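Local coordinates for protein alpha-1,4-endofucoidanase (Mariniflexile fucanivorans, PDB 6DLH) that hydrolyses internal alpha-1,4 linkages of fucoidan as a retaining glycoside hydrolase of family 107, related in structure and mechanism to the GH29 alpha-L-fucosidases, at residues A326-T331 and N335-A340; L643-G648 and F652-T657; L552-D557 and D564-T569; P467-I472 and T485-E490; L46-L51 and L395-Y400. One frame throughout, in Å; residues are numbered along the deposited sequence.

How the contacts relate
Contacts 5 and 1 belong to the part of the chain with the parallel sheet, which is consistent with the catalytic domain. Contact 5 joins the start of this part to its end, and contact 1 lies in sequence between the two segments of contact 5. Their centres are about 30 Å apart. Contacts 4, 3 and 2 follow along the chain, in that order, one in each of three successive Ig-like domains. Contacts 3 and 4 have centres about 27 Å apart, while those of contacts 2 and 4 are about 75 Å apart. No two contacts touch. The arrangement is that of a compact enzyme domain followed by a spread-out string of beta-sandwich modules. Contacts 1 and 3 each include calcium ligands.

Contact 1: A326-T331 and N335-A340; sequences AFRDDT and NDNVVA. With CA (calcium ion), chain E.
Val338 O accepts two hydrogen bonds, one from Ala326 N and one from water 1. The bond from Ala326 N to Val338 O is 3.1 Å long and nearly straight at 170°. Water 1 also gives a bond to Asn335 O and takes one from Phe327 N, so it ties both segments together.

A calcium ion links the two segments. It binds Phe327 O and Asp330 OD1 from one segment, and Asn335 OD1 and Asp336 OD1 from the other. The shortest of these bonds is Asp336 OD1 to calcium, at 2.2 Å. Water 2 and Arg332 O complete the six ligands. Water 2 also donates to Asp330 O.

Asn335 uses both ends of its amide. While OD1 faces the metal, Asn335 ND2 donates to Asp330 OD2 over 3.0 Å. The acceptor uses its syn lone pair, and the amide and carboxylate planes are 13° apart, nearly coplanar. This second bond fixes the rotation of both groups, while Asn335 OD1 and Asp330 OD1 both bind the calcium.

Arg328 reaches across with a chain bent at chi2 and chi3, which brings NH1 to the Asp336 carbonyl. Arg328 NH1 donates to Asp336 O over 2.9 Å, with the acceptor in the guanidinium plane. Phe327 adds an apolar touch: Val338 CG1 lies at the ring edge, 3.7 Å from Phe327 CE2. Ala326 CB lies 4.1 Å from Ala340 CB.

The whole is a calcium-binding loop. Backbone and side-chain oxygens from a short span of sequence wrap one ion, between helix 307-321 and strand 341-342 of the parallel sheet.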
# COMPACT_ATOMS: atom_id res chain seq x y z
N ALA A 326 5.59 -25.45 15.19
CA ALA A 326 4.27 -25.29 15.78
C ALA A 326 3.65 -26.62 16.20
O ALA A 326 2.90 -26.65 17.18
CB ALA A 326 3.37 -24.55 14.82
N PHE A 327 3.91 -27.70 15.46
CA PHE A 327 3.05 -28.87 15.59
C PHE A 327 3.85 -30.15 15.80
O PHE A 327 3.47 -31.19 15.28
CB PHE A 327 2.08 -28.95 14.41
CG PHE A 327 1.23 -27.72 14.25
CD1 PHE A 327 0.31 -27.36 15.24
CD2 PHE A 327 1.35 -26.89 13.14
CE1 PHE A 327 -0.47 -26.22 15.11
CE2 PHE A 327 0.57 -25.76 13.02
CZ PHE A 327 -0.34 -25.42 14.00
N ARG A 328 4.91 -30.09 16.61
CA ARG A 328 5.68 -31.29 16.90
C ARG A 328 5.09 -32.03 18.10
O ARG A 328 5.77 -32.82 18.74
CB ARG A 328 7.18 -30.98 17.04
CG ARG A 328 8.01 -31.45 15.86
CD ARG A 328 8.78 -30.42 15.06
NE ARG A 328 10.21 -30.53 15.31
CZ ARG A 328 11.18 -30.34 14.41
NH1 ARG A 328 10.91 -30.02 13.16
NH2 ARG A 328 12.44 -30.46 14.79
N ASP A 329 3.79 -31.79 18.36
CA ASP A 329 3.15 -32.19 19.61
C ASP A 329 1.98 -33.13 19.36
O ASP A 329 1.33 -33.56 20.30
CB ASP A 329 2.75 -30.95 20.43
CG ASP A 329 1.67 -30.07 19.80
OD1 ASP A 329 1.42 -30.19 18.59
OD2 ASP A 329 1.08 -29.27 20.54
N ASP A 330 1.69 -33.44 18.09
CA ASP A 330 0.53 -34.25 17.75
C ASP A 330 0.97 -35.58 17.14
O ASP A 330 2.13 -35.97 17.26
CB ASP A 330 -0.45 -33.46 16.87
CG ASP A 330 0.11 -33.08 15.51
OD1 ASP A 330 1.26 -33.47 15.21
OD2 ASP A 330 -0.60 -32.38 14.76
N THR A 331 0.04 -36.24 16.44
CA THR A 331 0.24 -37.59 15.93
C THR A 331 0.48 -37.58 14.42
O THR A 331 0.70 -38.64 13.84
CB THR A 331 -0.91 -38.53 16.34
OG1 THR A 331 -2.15 -37.97 15.91
CG2 THR A 331 -0.97 -38.78 17.83
N ASN A 335 3.26 -32.39 9.35
CA ASN A 335 3.15 -30.99 9.72
C ASN A 335 4.32 -30.57 10.61
O ASN A 335 4.25 -29.54 11.28
CB ASN A 335 1.79 -30.66 10.35
CG ASN A 335 1.53 -31.34 11.68
OD1 ASN A 335 2.43 -31.88 12.33
ND2 ASN A 335 0.28 -31.31 12.12
N ASP A 336 5.39 -31.36 10.60
CA ASP A 336 6.44 -31.25 11.60
C ASP A 336 7.41 -30.12 11.28
O ASP A 336 8.26 -29.79 12.11
CB ASP A 336 7.17 -32.57 11.81
CG ASP A 336 6.50 -33.50 12.81
OD1 ASP A 336 5.35 -33.23 13.21
OD2 ASP A 336 7.15 -34.50 13.18
N ASN A 337 7.31 -29.53 10.08
CA ASN A 337 8.21 -28.45 9.71
C ASN A 337 7.47 -27.11 9.65
O ASN A 337 8.09 -26.09 9.38
CB ASN A 337 8.97 -28.72 8.41
CG ASN A 337 9.89 -29.91 8.51
OD1 ASN A 337 9.80 -30.82 7.69
ND2 ASN A 337 10.75 -29.93 9.51
N VAL A 338 6.15 -27.13 9.90
CA VAL A 338 5.35 -25.92 9.96
C VAL A 338 5.93 -24.99 11.04
O VAL A 338 6.22 -25.42 12.15
CB VAL A 338 3.86 -26.25 10.17
CG1 VAL A 338 3.01 -25.02 10.38
CG2 VAL A 338 3.31 -27.09 9.03
N VAL A 339 6.14 -23.73 10.68
CA VAL A 339 6.86 -22.80 11.53
C VAL A 339 5.88 -22.05 12.44
O VAL A 339 4.81 -21.62 12.02
CB VAL A 339 7.72 -21.84 10.68
CG1 VAL A 339 8.26 -20.67 11.50
CG2 VAL A 339 8.85 -22.59 9.98
N ALA A 340 6.26 -21.92 13.72
CA ALA A 340 5.46 -21.17 14.66
C ALA A 340 5.62 -19.68 14.37
O ALA A 340 6.74 -19.18 14.30
CB ALA A 340 5.88 -21.51 16.07
CA CA E . 3.27 -33.19 13.98
O HOH W 1 5.48 -27.99 13.24
O HOH W 2 4.19 -34.44 15.86

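Contact 2: L643-G648 and F652-T657; sequences LNLTDG and FAYNYT
Leu645 meets Tyr654 and Tyr656 in an Ig-like beta-sandwich domain. Strand 642-649 lies in one sheet and strand 654-659 in the other, so the contact spans the two sheets near the turn that joins them. Leu645 CB sits 3.7 Å from Tyr654 OH. The next atom, CG, stands over the centre of the Tyr656 ring. Leu645 CG is 3.6 Å from the Tyr656 ring centroid and 4° off the normal, a clear CH-pi contact. From there the branches part over the same ring. Leu645 CD1 lies near Tyr656 CZ and CE1, on the hydroxyl side. Leu645 CD2 lies near Tyr656 CD1 and CG, closer to the backbone. Leu645 also touches Leu695 of strand 692-697, in the same sheet as the tyrosines.

Thr646 approaches Tyr656 differently. Thr646 OG1 comes to the ring edge, in plane, 3.2 Å from Tyr656 CE2.

Tyr654 has its CG anti to the backbone N (chi1 -175°), which carries the ring across to the backbone of the other segment. Gly648 CA lies 3.7 Å from Tyr654 CD1. At the far end, Tyr654 OH donates to Thr646 O over 2.6 Å, in the carbonyl plane and on a lone pair.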
# COMPACT_ATOMS: atom_id res chain seq x y z
N LEU A 643 -32.67 27.41 -6.78
CA LEU A 643 -31.92 26.57 -5.87
C LEU A 643 -32.83 26.17 -4.71
O LEU A 643 -33.02 26.94 -3.77
CB LEU A 643 -30.68 27.33 -5.37
CG LEU A 643 -29.42 27.17 -6.22
CD1 LEU A 643 -29.53 27.93 -7.53
CD2 LEU A 643 -28.18 27.61 -5.45
N ASN A 644 -33.41 24.97 -4.82
CA ASN A 644 -34.22 24.38 -3.77
C ASN A 644 -33.30 23.78 -2.71
O ASN A 644 -32.58 22.82 -2.98
CB ASN A 644 -35.20 23.35 -4.35
CG ASN A 644 -36.31 22.98 -3.39
OD1 ASN A 644 -36.44 23.57 -2.31
ND2 ASN A 644 -37.13 22.01 -3.77
N LEU A 645 -33.33 24.37 -1.50
CA LEU A 645 -32.38 24.07 -0.44
C LEU A 645 -33.01 23.15 0.61
O LEU A 645 -34.13 22.68 0.44
CB LEU A 645 -31.89 25.38 0.17
CG LEU A 645 -30.48 25.82 -0.22
CD1 LEU A 645 -30.25 25.73 -1.72
CD2 LEU A 645 -30.18 27.23 0.29
N THR A 646 -32.24 22.88 1.67
CA THR A 646 -32.64 21.97 2.73
C THR A 646 -33.66 22.66 3.64
O THR A 646 -33.49 23.83 3.99
CB THR A 646 -31.43 21.53 3.57
OG1 THR A 646 -30.41 21.07 2.69
CG2 THR A 646 -31.75 20.44 4.57
N ASP A 647 -34.68 21.89 4.05
CA ASP A 647 -35.69 22.30 5.01
C ASP A 647 -35.05 22.95 6.23
O ASP A 647 -33.96 22.58 6.65
CB ASP A 647 -36.55 21.12 5.46
CG ASP A 647 -37.48 20.60 4.38
OD1 ASP A 647 -37.48 21.18 3.27
OD2 ASP A 647 -38.20 19.61 4.65
N GLY A 648 -35.77 23.94 6.77
CA GLY A 648 -35.48 24.52 8.08
C GLY A 648 -36.51 24.03 9.10
O GLY A 648 -37.55 23.48 8.73
N PHE A 652 -34.90 26.35 15.33
CA PHE A 652 -33.60 25.71 15.19
C PHE A 652 -32.74 26.51 14.23
O PHE A 652 -33.21 26.94 13.18
CB PHE A 652 -33.77 24.25 14.75
CG PHE A 652 -34.34 23.37 15.83
CD1 PHE A 652 -33.54 22.86 16.84
CD2 PHE A 652 -35.70 23.06 15.85
CE1 PHE A 652 -34.07 22.06 17.84
CE2 PHE A 652 -36.23 22.26 16.84
CZ PHE A 652 -35.42 21.76 17.84
N ALA A 653 -31.47 26.73 14.61
CA ALA A 653 -30.53 27.46 13.77
C ALA A 653 -30.39 26.73 12.44
O ALA A 653 -30.31 25.50 12.39
CB ALA A 653 -29.21 27.63 14.47
N TYR A 654 -30.39 27.52 11.36
CA TYR A 654 -30.28 27.03 10.01
C TYR A 654 -28.88 27.35 9.50
O TYR A 654 -28.32 28.39 9.84
CB TYR A 654 -31.33 27.69 9.11
CG TYR A 654 -31.39 27.16 7.70
CD1 TYR A 654 -32.18 26.06 7.40
CD2 TYR A 654 -30.66 27.74 6.68
CE1 TYR A 654 -32.24 25.55 6.12
CE2 TYR A 654 -30.70 27.24 5.39
CZ TYR A 654 -31.50 26.14 5.11
OH TYR A 654 -31.56 25.63 3.84
N ASN A 655 -28.35 26.44 8.67
CA ASN A 655 -27.05 26.61 8.04
C ASN A 655 -27.07 25.91 6.68
O ASN A 655 -27.63 24.82 6.56
CB ASN A 655 -25.90 26.09 8.90
CG ASN A 655 -25.57 27.00 10.06
OD1 ASN A 655 -24.97 28.06 9.87
ND2 ASN A 655 -25.95 26.61 11.27
N TYR A 656 -26.45 26.56 5.69
CA TYR A 656 -26.25 26.00 4.36
C TYR A 656 -25.16 26.79 3.64
O TYR A 656 -25.22 28.02 3.57
CB TYR A 656 -27.54 26.05 3.54
CG TYR A 656 -27.55 25.12 2.35
CD1 TYR A 656 -26.84 25.42 1.19
CD2 TYR A 656 -28.29 23.95 2.37
CE1 TYR A 656 -26.86 24.58 0.10
CE2 TYR A 656 -28.32 23.10 1.28
CZ TYR A 656 -27.60 23.41 0.14
OH TYR A 656 -27.64 22.56 -0.93
N THR A 657 -24.16 26.07 3.09
CA THR A 657 -23.03 26.70 2.44
C THR A 657 -23.19 26.61 0.92
O THR A 657 -23.35 25.51 0.38
CB THR A 657 -21.69 26.17 2.98
OG1 THR A 657 -21.52 26.60 4.33
CG2 THR A 657 -20.50 26.62 2.18

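Contact 3: L552-D557 and D564-T569; sequences LKLGVD and DVLTIT. With CA (calcium ion), chain G.
Leu554 and Leu566 meet in the second Ig-like domain, a beta sandwich. Strand 550-553 belongs to one sheet and strand 567-572 to the other. The contact therefore spans the gap between sheets.

The contacts across it are apolar. The two leucines cross at about a right angle and touch through one methyl each, Leu554 CD1 to Leu566 CD1, at 3.6 Å. One pair further along, Leu552 CB and Ile568 CD1 are 4.5 Å apart, a looser touch. Phe558 packs on Leu552, Leu566 and Ile568, filling in the core beside both pairs.

Hydrogen bonds shape the first segment from within. Lys553 O accepts from both Val556 N and Asp557 N, each at 2.9 Å. The turn is closed again by Lys553 N, which donates to the anti lone pair of Asp557 OD2 over 3.0 Å.

The second segment begins at a calcium site. The calcium ion there is also held by Gly528, Asp560, Glu562 and Asp609. Asp564 OD2 lies 2.5 Å from the calcium ion, and water 3 lies 2.6 Å from it.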
# COMPACT_ATOMS: atom_id res chain seq x y z
N LEU A 552 4.75 11.06 -12.77
CA LEU A 552 5.91 10.95 -13.63
C LEU A 552 6.85 9.91 -13.01
O LEU A 552 7.21 10.03 -11.85
CB LEU A 552 6.57 12.33 -13.74
CG LEU A 552 5.68 13.43 -14.32
CD1 LEU A 552 6.38 14.78 -14.26
CD2 LEU A 552 5.28 13.10 -15.75
N LYS A 553 7.23 8.90 -13.80
CA LYS A 553 7.93 7.75 -13.24
C LYS A 553 9.16 7.39 -14.07
O LYS A 553 9.09 7.28 -15.29
CB LYS A 553 6.99 6.54 -13.13
CG LYS A 553 5.78 6.72 -12.23
CD LYS A 553 5.13 5.42 -11.83
CE LYS A 553 4.30 4.80 -12.93
NZ LYS A 553 4.06 3.36 -12.68
N LEU A 554 10.28 7.18 -13.37
CA LEU A 554 11.52 6.71 -13.95
C LEU A 554 11.22 5.46 -14.78
O LEU A 554 10.51 4.56 -14.33
CB LEU A 554 12.50 6.42 -12.81
CG LEU A 554 13.93 6.02 -13.19
CD1 LEU A 554 14.70 7.20 -13.75
CD2 LEU A 554 14.66 5.42 -11.99
N GLY A 555 11.72 5.45 -16.02
CA GLY A 555 11.58 4.30 -16.91
C GLY A 555 10.32 4.36 -17.76
O GLY A 555 10.13 3.52 -18.64
N VAL A 556 9.45 5.34 -17.48
CA VAL A 556 8.21 5.53 -18.22
C VAL A 556 8.25 6.91 -18.87
O VAL A 556 8.13 7.04 -20.08
CB VAL A 556 6.96 5.37 -17.33
CG1 VAL A 556 5.67 5.43 -18.14
CG2 VAL A 556 7.00 4.11 -16.49
N ASP A 557 8.44 7.95 -18.03
CA ASP A 557 8.31 9.33 -18.47
C ASP A 557 9.68 9.99 -18.64
O ASP A 557 9.80 10.96 -19.38
CB ASP A 557 7.36 10.11 -17.56
CG ASP A 557 6.01 9.43 -17.43
OD1 ASP A 557 5.30 9.34 -18.44
OD2 ASP A 557 5.69 8.97 -16.32
N ASP A 564 21.88 7.40 -12.65
CA ASP A 564 22.11 8.51 -11.74
C ASP A 564 20.79 8.94 -11.11
O ASP A 564 19.75 8.87 -11.76
CB ASP A 564 22.78 9.70 -12.45
CG ASP A 564 24.15 9.39 -13.04
OD1 ASP A 564 24.89 8.60 -12.44
OD2 ASP A 564 24.46 9.94 -14.11
N VAL A 565 20.86 9.38 -9.85
CA VAL A 565 19.73 9.95 -9.12
C VAL A 565 19.29 11.23 -9.82
O VAL A 565 20.12 12.06 -10.18
CB VAL A 565 20.06 10.17 -7.62
CG1 VAL A 565 21.34 10.97 -7.41
CG2 VAL A 565 18.90 10.79 -6.85
N LEU A 566 17.96 11.39 -9.98
CA LEU A 566 17.41 12.45 -10.80
C LEU A 566 16.54 13.39 -9.98
O LEU A 566 15.90 12.97 -9.02
CB LEU A 566 16.59 11.84 -11.95
CG LEU A 566 17.34 10.89 -12.87
CD1 LEU A 566 16.42 10.37 -13.97
CD2 LEU A 566 18.57 11.56 -13.47
N THR A 567 16.51 14.66 -10.41
CA THR A 567 15.64 15.69 -9.86
C THR A 567 14.81 16.28 -11.00
O THR A 567 15.35 16.59 -12.06
CB THR A 567 16.46 16.80 -9.19
OG1 THR A 567 17.38 16.18 -8.29
CG2 THR A 567 15.61 17.84 -8.49
N ILE A 568 13.51 16.44 -10.75
CA ILE A 568 12.60 17.09 -11.68
C ILE A 568 12.18 18.43 -11.10
O ILE A 568 11.91 18.53 -9.90
CB ILE A 568 11.37 16.19 -11.97
CG1 ILE A 568 11.79 14.85 -12.57
CG2 ILE A 568 10.36 16.93 -12.85
CD1 ILE A 568 10.65 13.88 -12.71
N THR A 569 12.12 19.44 -11.97
CA THR A 569 11.74 20.79 -11.61
C THR A 569 10.74 21.28 -12.65
O THR A 569 10.89 21.01 -13.84
CB THR A 569 12.95 21.73 -11.64
OG1 THR A 569 14.03 21.10 -10.96
CG2 THR A 569 12.67 23.09 -11.02
CA CA G . 23.61 10.48 -16.40
O HOH W 3 25.97 11.49 -16.53

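Contact 4: P467-I472 and T485-E490; sequences PAWLTI and TPPVSE
This is a surface contact at one end of an Ig-like beta-sandwich domain, where Trp469 packs on Pro486 and bonds to Glu490. Segment 467-472 leads into strand 471-476 and segment 485-490 leaves strand 479-484. The contact thus closes the open end of that antiparallel hairpin.

The indole lies between two prolines. Pro486 CA stands over the five-membered ring of Trp469, 3.6 Å from its centroid and 1° off the normal. Pro486 CB lies 3.7 Å from Trp469 CE2 on the same face. Pro467 CB covers the opposite face near the rim. A chi1 of 51° puts Trp469 CG between the backbone N and the carbonyl carbon, which swings the indole onto Pro486. At the indole's pyrrole end, Pro487 CD reaches to 3.9 Å from Trp469 CD1.

Water 4 bridges the backbones. It takes a bond from Thr485 N and gives a weak one to Trp469 O.

Glu490 is held at both oxygens. Its OE2 bonds to Ser492 OG, and its OE1 also bonds to Tyr494 OH. Trp469 NE1 donates to Glu490 OE1 over 2.8 Å at 163°, in the ring plane, meeting the anti lone pair of the oxygen.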
# COMPACT_ATOMS: atom_id res chain seq x y z
N PRO A 467 34.30 -10.28 -10.57
CA PRO A 467 34.82 -9.53 -11.72
C PRO A 467 36.30 -9.22 -11.52
O PRO A 467 36.72 -8.84 -10.42
CB PRO A 467 33.98 -8.24 -11.71
CG PRO A 467 32.71 -8.61 -10.96
CD PRO A 467 33.16 -9.60 -9.92
N ALA A 468 37.09 -9.43 -12.58
CA ALA A 468 38.51 -9.14 -12.58
C ALA A 468 38.73 -7.65 -12.30
O ALA A 468 39.78 -7.26 -11.79
CB ALA A 468 39.12 -9.54 -13.90
N TRP A 469 37.70 -6.84 -12.62
CA TRP A 469 37.78 -5.39 -12.54
C TRP A 469 37.50 -4.87 -11.13
O TRP A 469 37.75 -3.70 -10.86
CB TRP A 469 36.87 -4.73 -13.59
CG TRP A 469 35.45 -5.22 -13.61
CD1 TRP A 469 34.91 -6.14 -14.47
CD2 TRP A 469 34.36 -4.77 -12.77
NE1 TRP A 469 33.58 -6.30 -14.22
CE2 TRP A 469 33.21 -5.48 -13.18
CE3 TRP A 469 34.25 -3.86 -11.71
CZ2 TRP A 469 31.97 -5.31 -12.56
CZ3 TRP A 469 33.02 -3.68 -11.11
CH2 TRP A 469 31.90 -4.40 -11.53
N LEU A 470 37.00 -5.74 -10.23
CA LEU A 470 36.53 -5.34 -8.91
C LEU A 470 37.67 -5.36 -7.89
O LEU A 470 38.41 -6.34 -7.78
CB LEU A 470 35.38 -6.26 -8.49
CG LEU A 470 34.59 -5.84 -7.24
CD1 LEU A 470 33.66 -4.67 -7.54
CD2 LEU A 470 33.81 -7.02 -6.67
N THR A 471 37.82 -4.24 -7.17
CA THR A 471 38.68 -4.14 -6.00
C THR A 471 37.80 -3.99 -4.75
O THR A 471 36.72 -3.38 -4.80
CB THR A 471 39.71 -3.00 -6.14
OG1 THR A 471 40.55 -3.22 -7.28
CG2 THR A 471 40.60 -2.84 -4.92
N ILE A 472 38.26 -4.56 -3.64
CA ILE A 472 37.62 -4.46 -2.34
C ILE A 472 38.63 -3.83 -1.38
O ILE A 472 39.62 -4.47 -0.99
CB ILE A 472 37.12 -5.83 -1.85
CG1 ILE A 472 36.00 -6.37 -2.75
CG2 ILE A 472 36.70 -5.77 -0.39
CD1 ILE A 472 35.43 -7.71 -2.33
N THR A 485 35.89 -0.43 -12.81
CA THR A 485 35.13 -0.09 -14.00
C THR A 485 34.97 -1.33 -14.86
O THR A 485 35.95 -1.86 -15.38
CB THR A 485 35.77 1.07 -14.78
OG1 THR A 485 35.82 2.19 -13.90
CG2 THR A 485 34.99 1.44 -16.02
N PRO A 486 33.73 -1.86 -15.03
CA PRO A 486 33.48 -2.93 -15.98
C PRO A 486 33.77 -2.39 -17.38
O PRO A 486 33.47 -1.23 -17.66
CB PRO A 486 31.98 -3.23 -15.83
CG PRO A 486 31.41 -1.95 -15.23
CD PRO A 486 32.51 -1.42 -14.33
N PRO A 487 34.40 -3.18 -18.28
CA PRO A 487 34.51 -2.81 -19.69
C PRO A 487 33.13 -2.77 -20.35
O PRO A 487 32.17 -3.32 -19.80
CB PRO A 487 35.37 -3.93 -20.31
CG PRO A 487 35.19 -5.10 -19.36
CD PRO A 487 35.04 -4.48 -17.99
N VAL A 488 33.06 -2.13 -21.52
CA VAL A 488 31.84 -1.98 -22.31
C VAL A 488 31.31 -3.36 -22.71
O VAL A 488 30.11 -3.54 -22.89
CB VAL A 488 32.06 -1.08 -23.54
CG1 VAL A 488 30.77 -0.83 -24.32
CG2 VAL A 488 32.74 0.24 -23.19
N SER A 489 32.23 -4.33 -22.81
CA SER A 489 31.92 -5.67 -23.29
C SER A 489 31.44 -6.59 -22.17
O SER A 489 31.12 -7.75 -22.42
CB SER A 489 33.12 -6.27 -24.00
OG SER A 489 34.30 -6.11 -23.23
N GLU A 490 31.39 -6.07 -20.93
CA GLU A 490 30.91 -6.83 -19.78
C GLU A 490 29.42 -7.10 -19.93
O GLU A 490 28.63 -6.17 -20.12
CB GLU A 490 31.26 -6.12 -18.46
CG GLU A 490 30.61 -6.75 -17.23
CD GLU A 490 31.24 -8.04 -16.74
OE1 GLU A 490 32.22 -7.97 -15.97
OE2 GLU A 490 30.73 -9.11 -17.12
O HOH W 4 38.70 -1.22 -12.89

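Contact 5: L46-L51 and L395-Y400; sequences LGMLWL and LTLQPY
Trp50 and Leu395 cross at about a right angle, and the indole presents its edge to the leucine backbone. Trp50 NE1 donates to Leu395 O over 3.0 Å, with an N-H...O angle of 161°. The acceptor lies close to the indole plane, but the donor is tilted 33° from the carbonyl plane. The Leu395 side chain also meets the benzene part of the indole. Leu395 CD1 is 3.8 Å from Trp50 CZ2, and Leu395 CB is equally near that atom. One leucine therefore holds the indole by a polar bond and an apolar touch together.

The indole reaches Leu395 because Trp50 CG is anti to the backbone N. Its setting is aromatic: Trp133 meets the ring edge-to-face, and Phe68 meets it with the two planes inclined.

Met48 and Leu397 form the second pair, also at about a right angle. The touch is methyl to methyl, Met48 CE to Leu397 CD1, at 3.8 Å. The methionine chain is extended at chi2 and bends only at chi3 (79°), which turns CE to the leucine. Phe68 of helix 66-71 packs on both of these side chains. Gln71 of the same helix accepts a hydrogen bond from Leu397 N.

The contact ties residues more than 340 positions apart. Strand 46-49 is an inner strand of the parallel sheet, between strands 80-84 and 377-379. Segment 395-400 leads through the N-cap residue Gln398 into helix 399-415. The N-terminal strand thus meets the segment leading into that helix. A parallel sheet covered by helices is consistent with the beta/alpha-barrel type of catalytic domain found in GH29 fucosidases.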
# COMPACT_ATOMS: atom_id res chain seq x y z
N LEU A 46 11.90 -11.35 12.22
CA LEU A 46 11.20 -10.20 12.78
C LEU A 46 10.55 -9.42 11.64
O LEU A 46 11.23 -8.96 10.73
CB LEU A 46 12.22 -9.33 13.53
CG LEU A 46 11.70 -7.99 14.04
CD1 LEU A 46 10.58 -8.19 15.06
CD2 LEU A 46 12.83 -7.19 14.67
N GLY A 47 9.22 -9.26 11.72
CA GLY A 47 8.48 -8.59 10.66
C GLY A 47 7.73 -7.35 11.15
O GLY A 47 7.52 -7.17 12.35
N MET A 48 7.33 -6.50 10.20
CA MET A 48 6.58 -5.28 10.48
C MET A 48 5.37 -5.25 9.55
O MET A 48 5.24 -6.11 8.67
CB MET A 48 7.44 -4.04 10.25
CG MET A 48 8.80 -4.10 10.92
SD MET A 48 9.80 -2.61 10.69
CE MET A 48 9.08 -1.49 11.89
N LEU A 49 4.48 -4.26 9.74
CA LEU A 49 3.26 -4.18 8.96
C LEU A 49 3.11 -2.76 8.41
O LEU A 49 3.17 -1.80 9.18
CB LEU A 49 2.05 -4.55 9.82
CG LEU A 49 0.70 -4.42 9.11
CD1 LEU A 49 0.59 -5.41 7.97
CD2 LEU A 49 -0.47 -4.60 10.08
N TRP A 50 2.87 -2.67 7.10
CA TRP A 50 2.64 -1.39 6.44
C TRP A 50 1.33 -1.45 5.66
O TRP A 50 1.24 -2.10 4.61
CB TRP A 50 3.84 -1.03 5.55
CG TRP A 50 3.88 0.38 5.06
CD1 TRP A 50 4.38 1.47 5.72
CD2 TRP A 50 3.43 0.85 3.78
NE1 TRP A 50 4.26 2.59 4.93
CE2 TRP A 50 3.68 2.24 3.74
CE3 TRP A 50 2.83 0.24 2.67
CZ2 TRP A 50 3.37 3.02 2.63
CZ3 TRP A 50 2.52 1.01 1.57
CH2 TRP A 50 2.78 2.39 1.56
N LEU A 51 0.30 -0.79 6.20
CA LEU A 51 -1.05 -1.00 5.70
C LEU A 51 -1.78 0.34 5.62
O LEU A 51 -2.30 0.85 6.62
CB LEU A 51 -1.77 -2.02 6.60
CG LEU A 51 -3.22 -2.35 6.25
CD1 LEU A 51 -3.35 -2.88 4.83
CD2 LEU A 51 -3.80 -3.37 7.24
N LEU A 395 2.34 7.88 6.36
CA LEU A 395 2.55 6.45 6.26
C LEU A 395 3.94 6.10 6.79
O LEU A 395 4.68 5.33 6.18
CB LEU A 395 2.34 6.01 4.81
CG LEU A 395 0.95 6.29 4.23
CD1 LEU A 395 0.89 5.84 2.78
CD2 LEU A 395 -0.13 5.58 5.04
N THR A 396 4.28 6.67 7.95
CA THR A 396 5.48 6.33 8.69
C THR A 396 5.07 5.95 10.11
O THR A 396 3.93 6.20 10.49
CB THR A 396 6.50 7.49 8.64
OG1 THR A 396 5.84 8.66 9.13
CG2 THR A 396 7.04 7.74 7.25
N LEU A 397 6.00 5.35 10.88
CA LEU A 397 5.72 4.81 12.19
C LEU A 397 5.38 5.93 13.17
O LEU A 397 5.98 7.01 13.12
CB LEU A 397 6.93 4.04 12.73
CG LEU A 397 7.32 2.74 12.01
CD1 LEU A 397 8.61 2.19 12.60
CD2 LEU A 397 6.22 1.70 12.10
N GLN A 398 4.43 5.64 14.06
CA GLN A 398 4.34 6.34 15.34
C GLN A 398 5.72 6.36 15.99
O GLN A 398 6.41 5.35 16.04
CB GLN A 398 3.36 5.61 16.26
CG GLN A 398 1.90 5.84 15.90
CD GLN A 398 1.40 7.21 16.29
OE1 GLN A 398 2.14 8.03 16.83
NE2 GLN A 398 0.13 7.47 16.02
N PRO A 399 6.16 7.53 16.51
CA PRO A 399 7.46 7.64 17.16
C PRO A 399 7.70 6.54 18.19
O PRO A 399 8.81 6.03 18.28
CB PRO A 399 7.39 9.03 17.81
CG PRO A 399 6.51 9.82 16.86
CD PRO A 399 5.44 8.82 16.46
N TYR A 400 6.66 6.14 18.95
CA TYR A 400 6.86 5.13 19.98
C TYR A 400 7.19 3.77 19.37
O TYR A 400 7.97 3.00 19.95
CB TYR A 400 5.69 5.04 20.98
CG TYR A 400 4.47 4.34 20.46
CD1 TYR A 400 4.40 2.95 20.38
CD2 TYR A 400 3.36 5.07 20.05
CE1 TYR A 400 3.28 2.31 19.87
CE2 TYR A 400 2.23 4.44 19.57
CZ TYR A 400 2.18 3.06 19.49
OH TYR A 400 1.05 2.47 19.02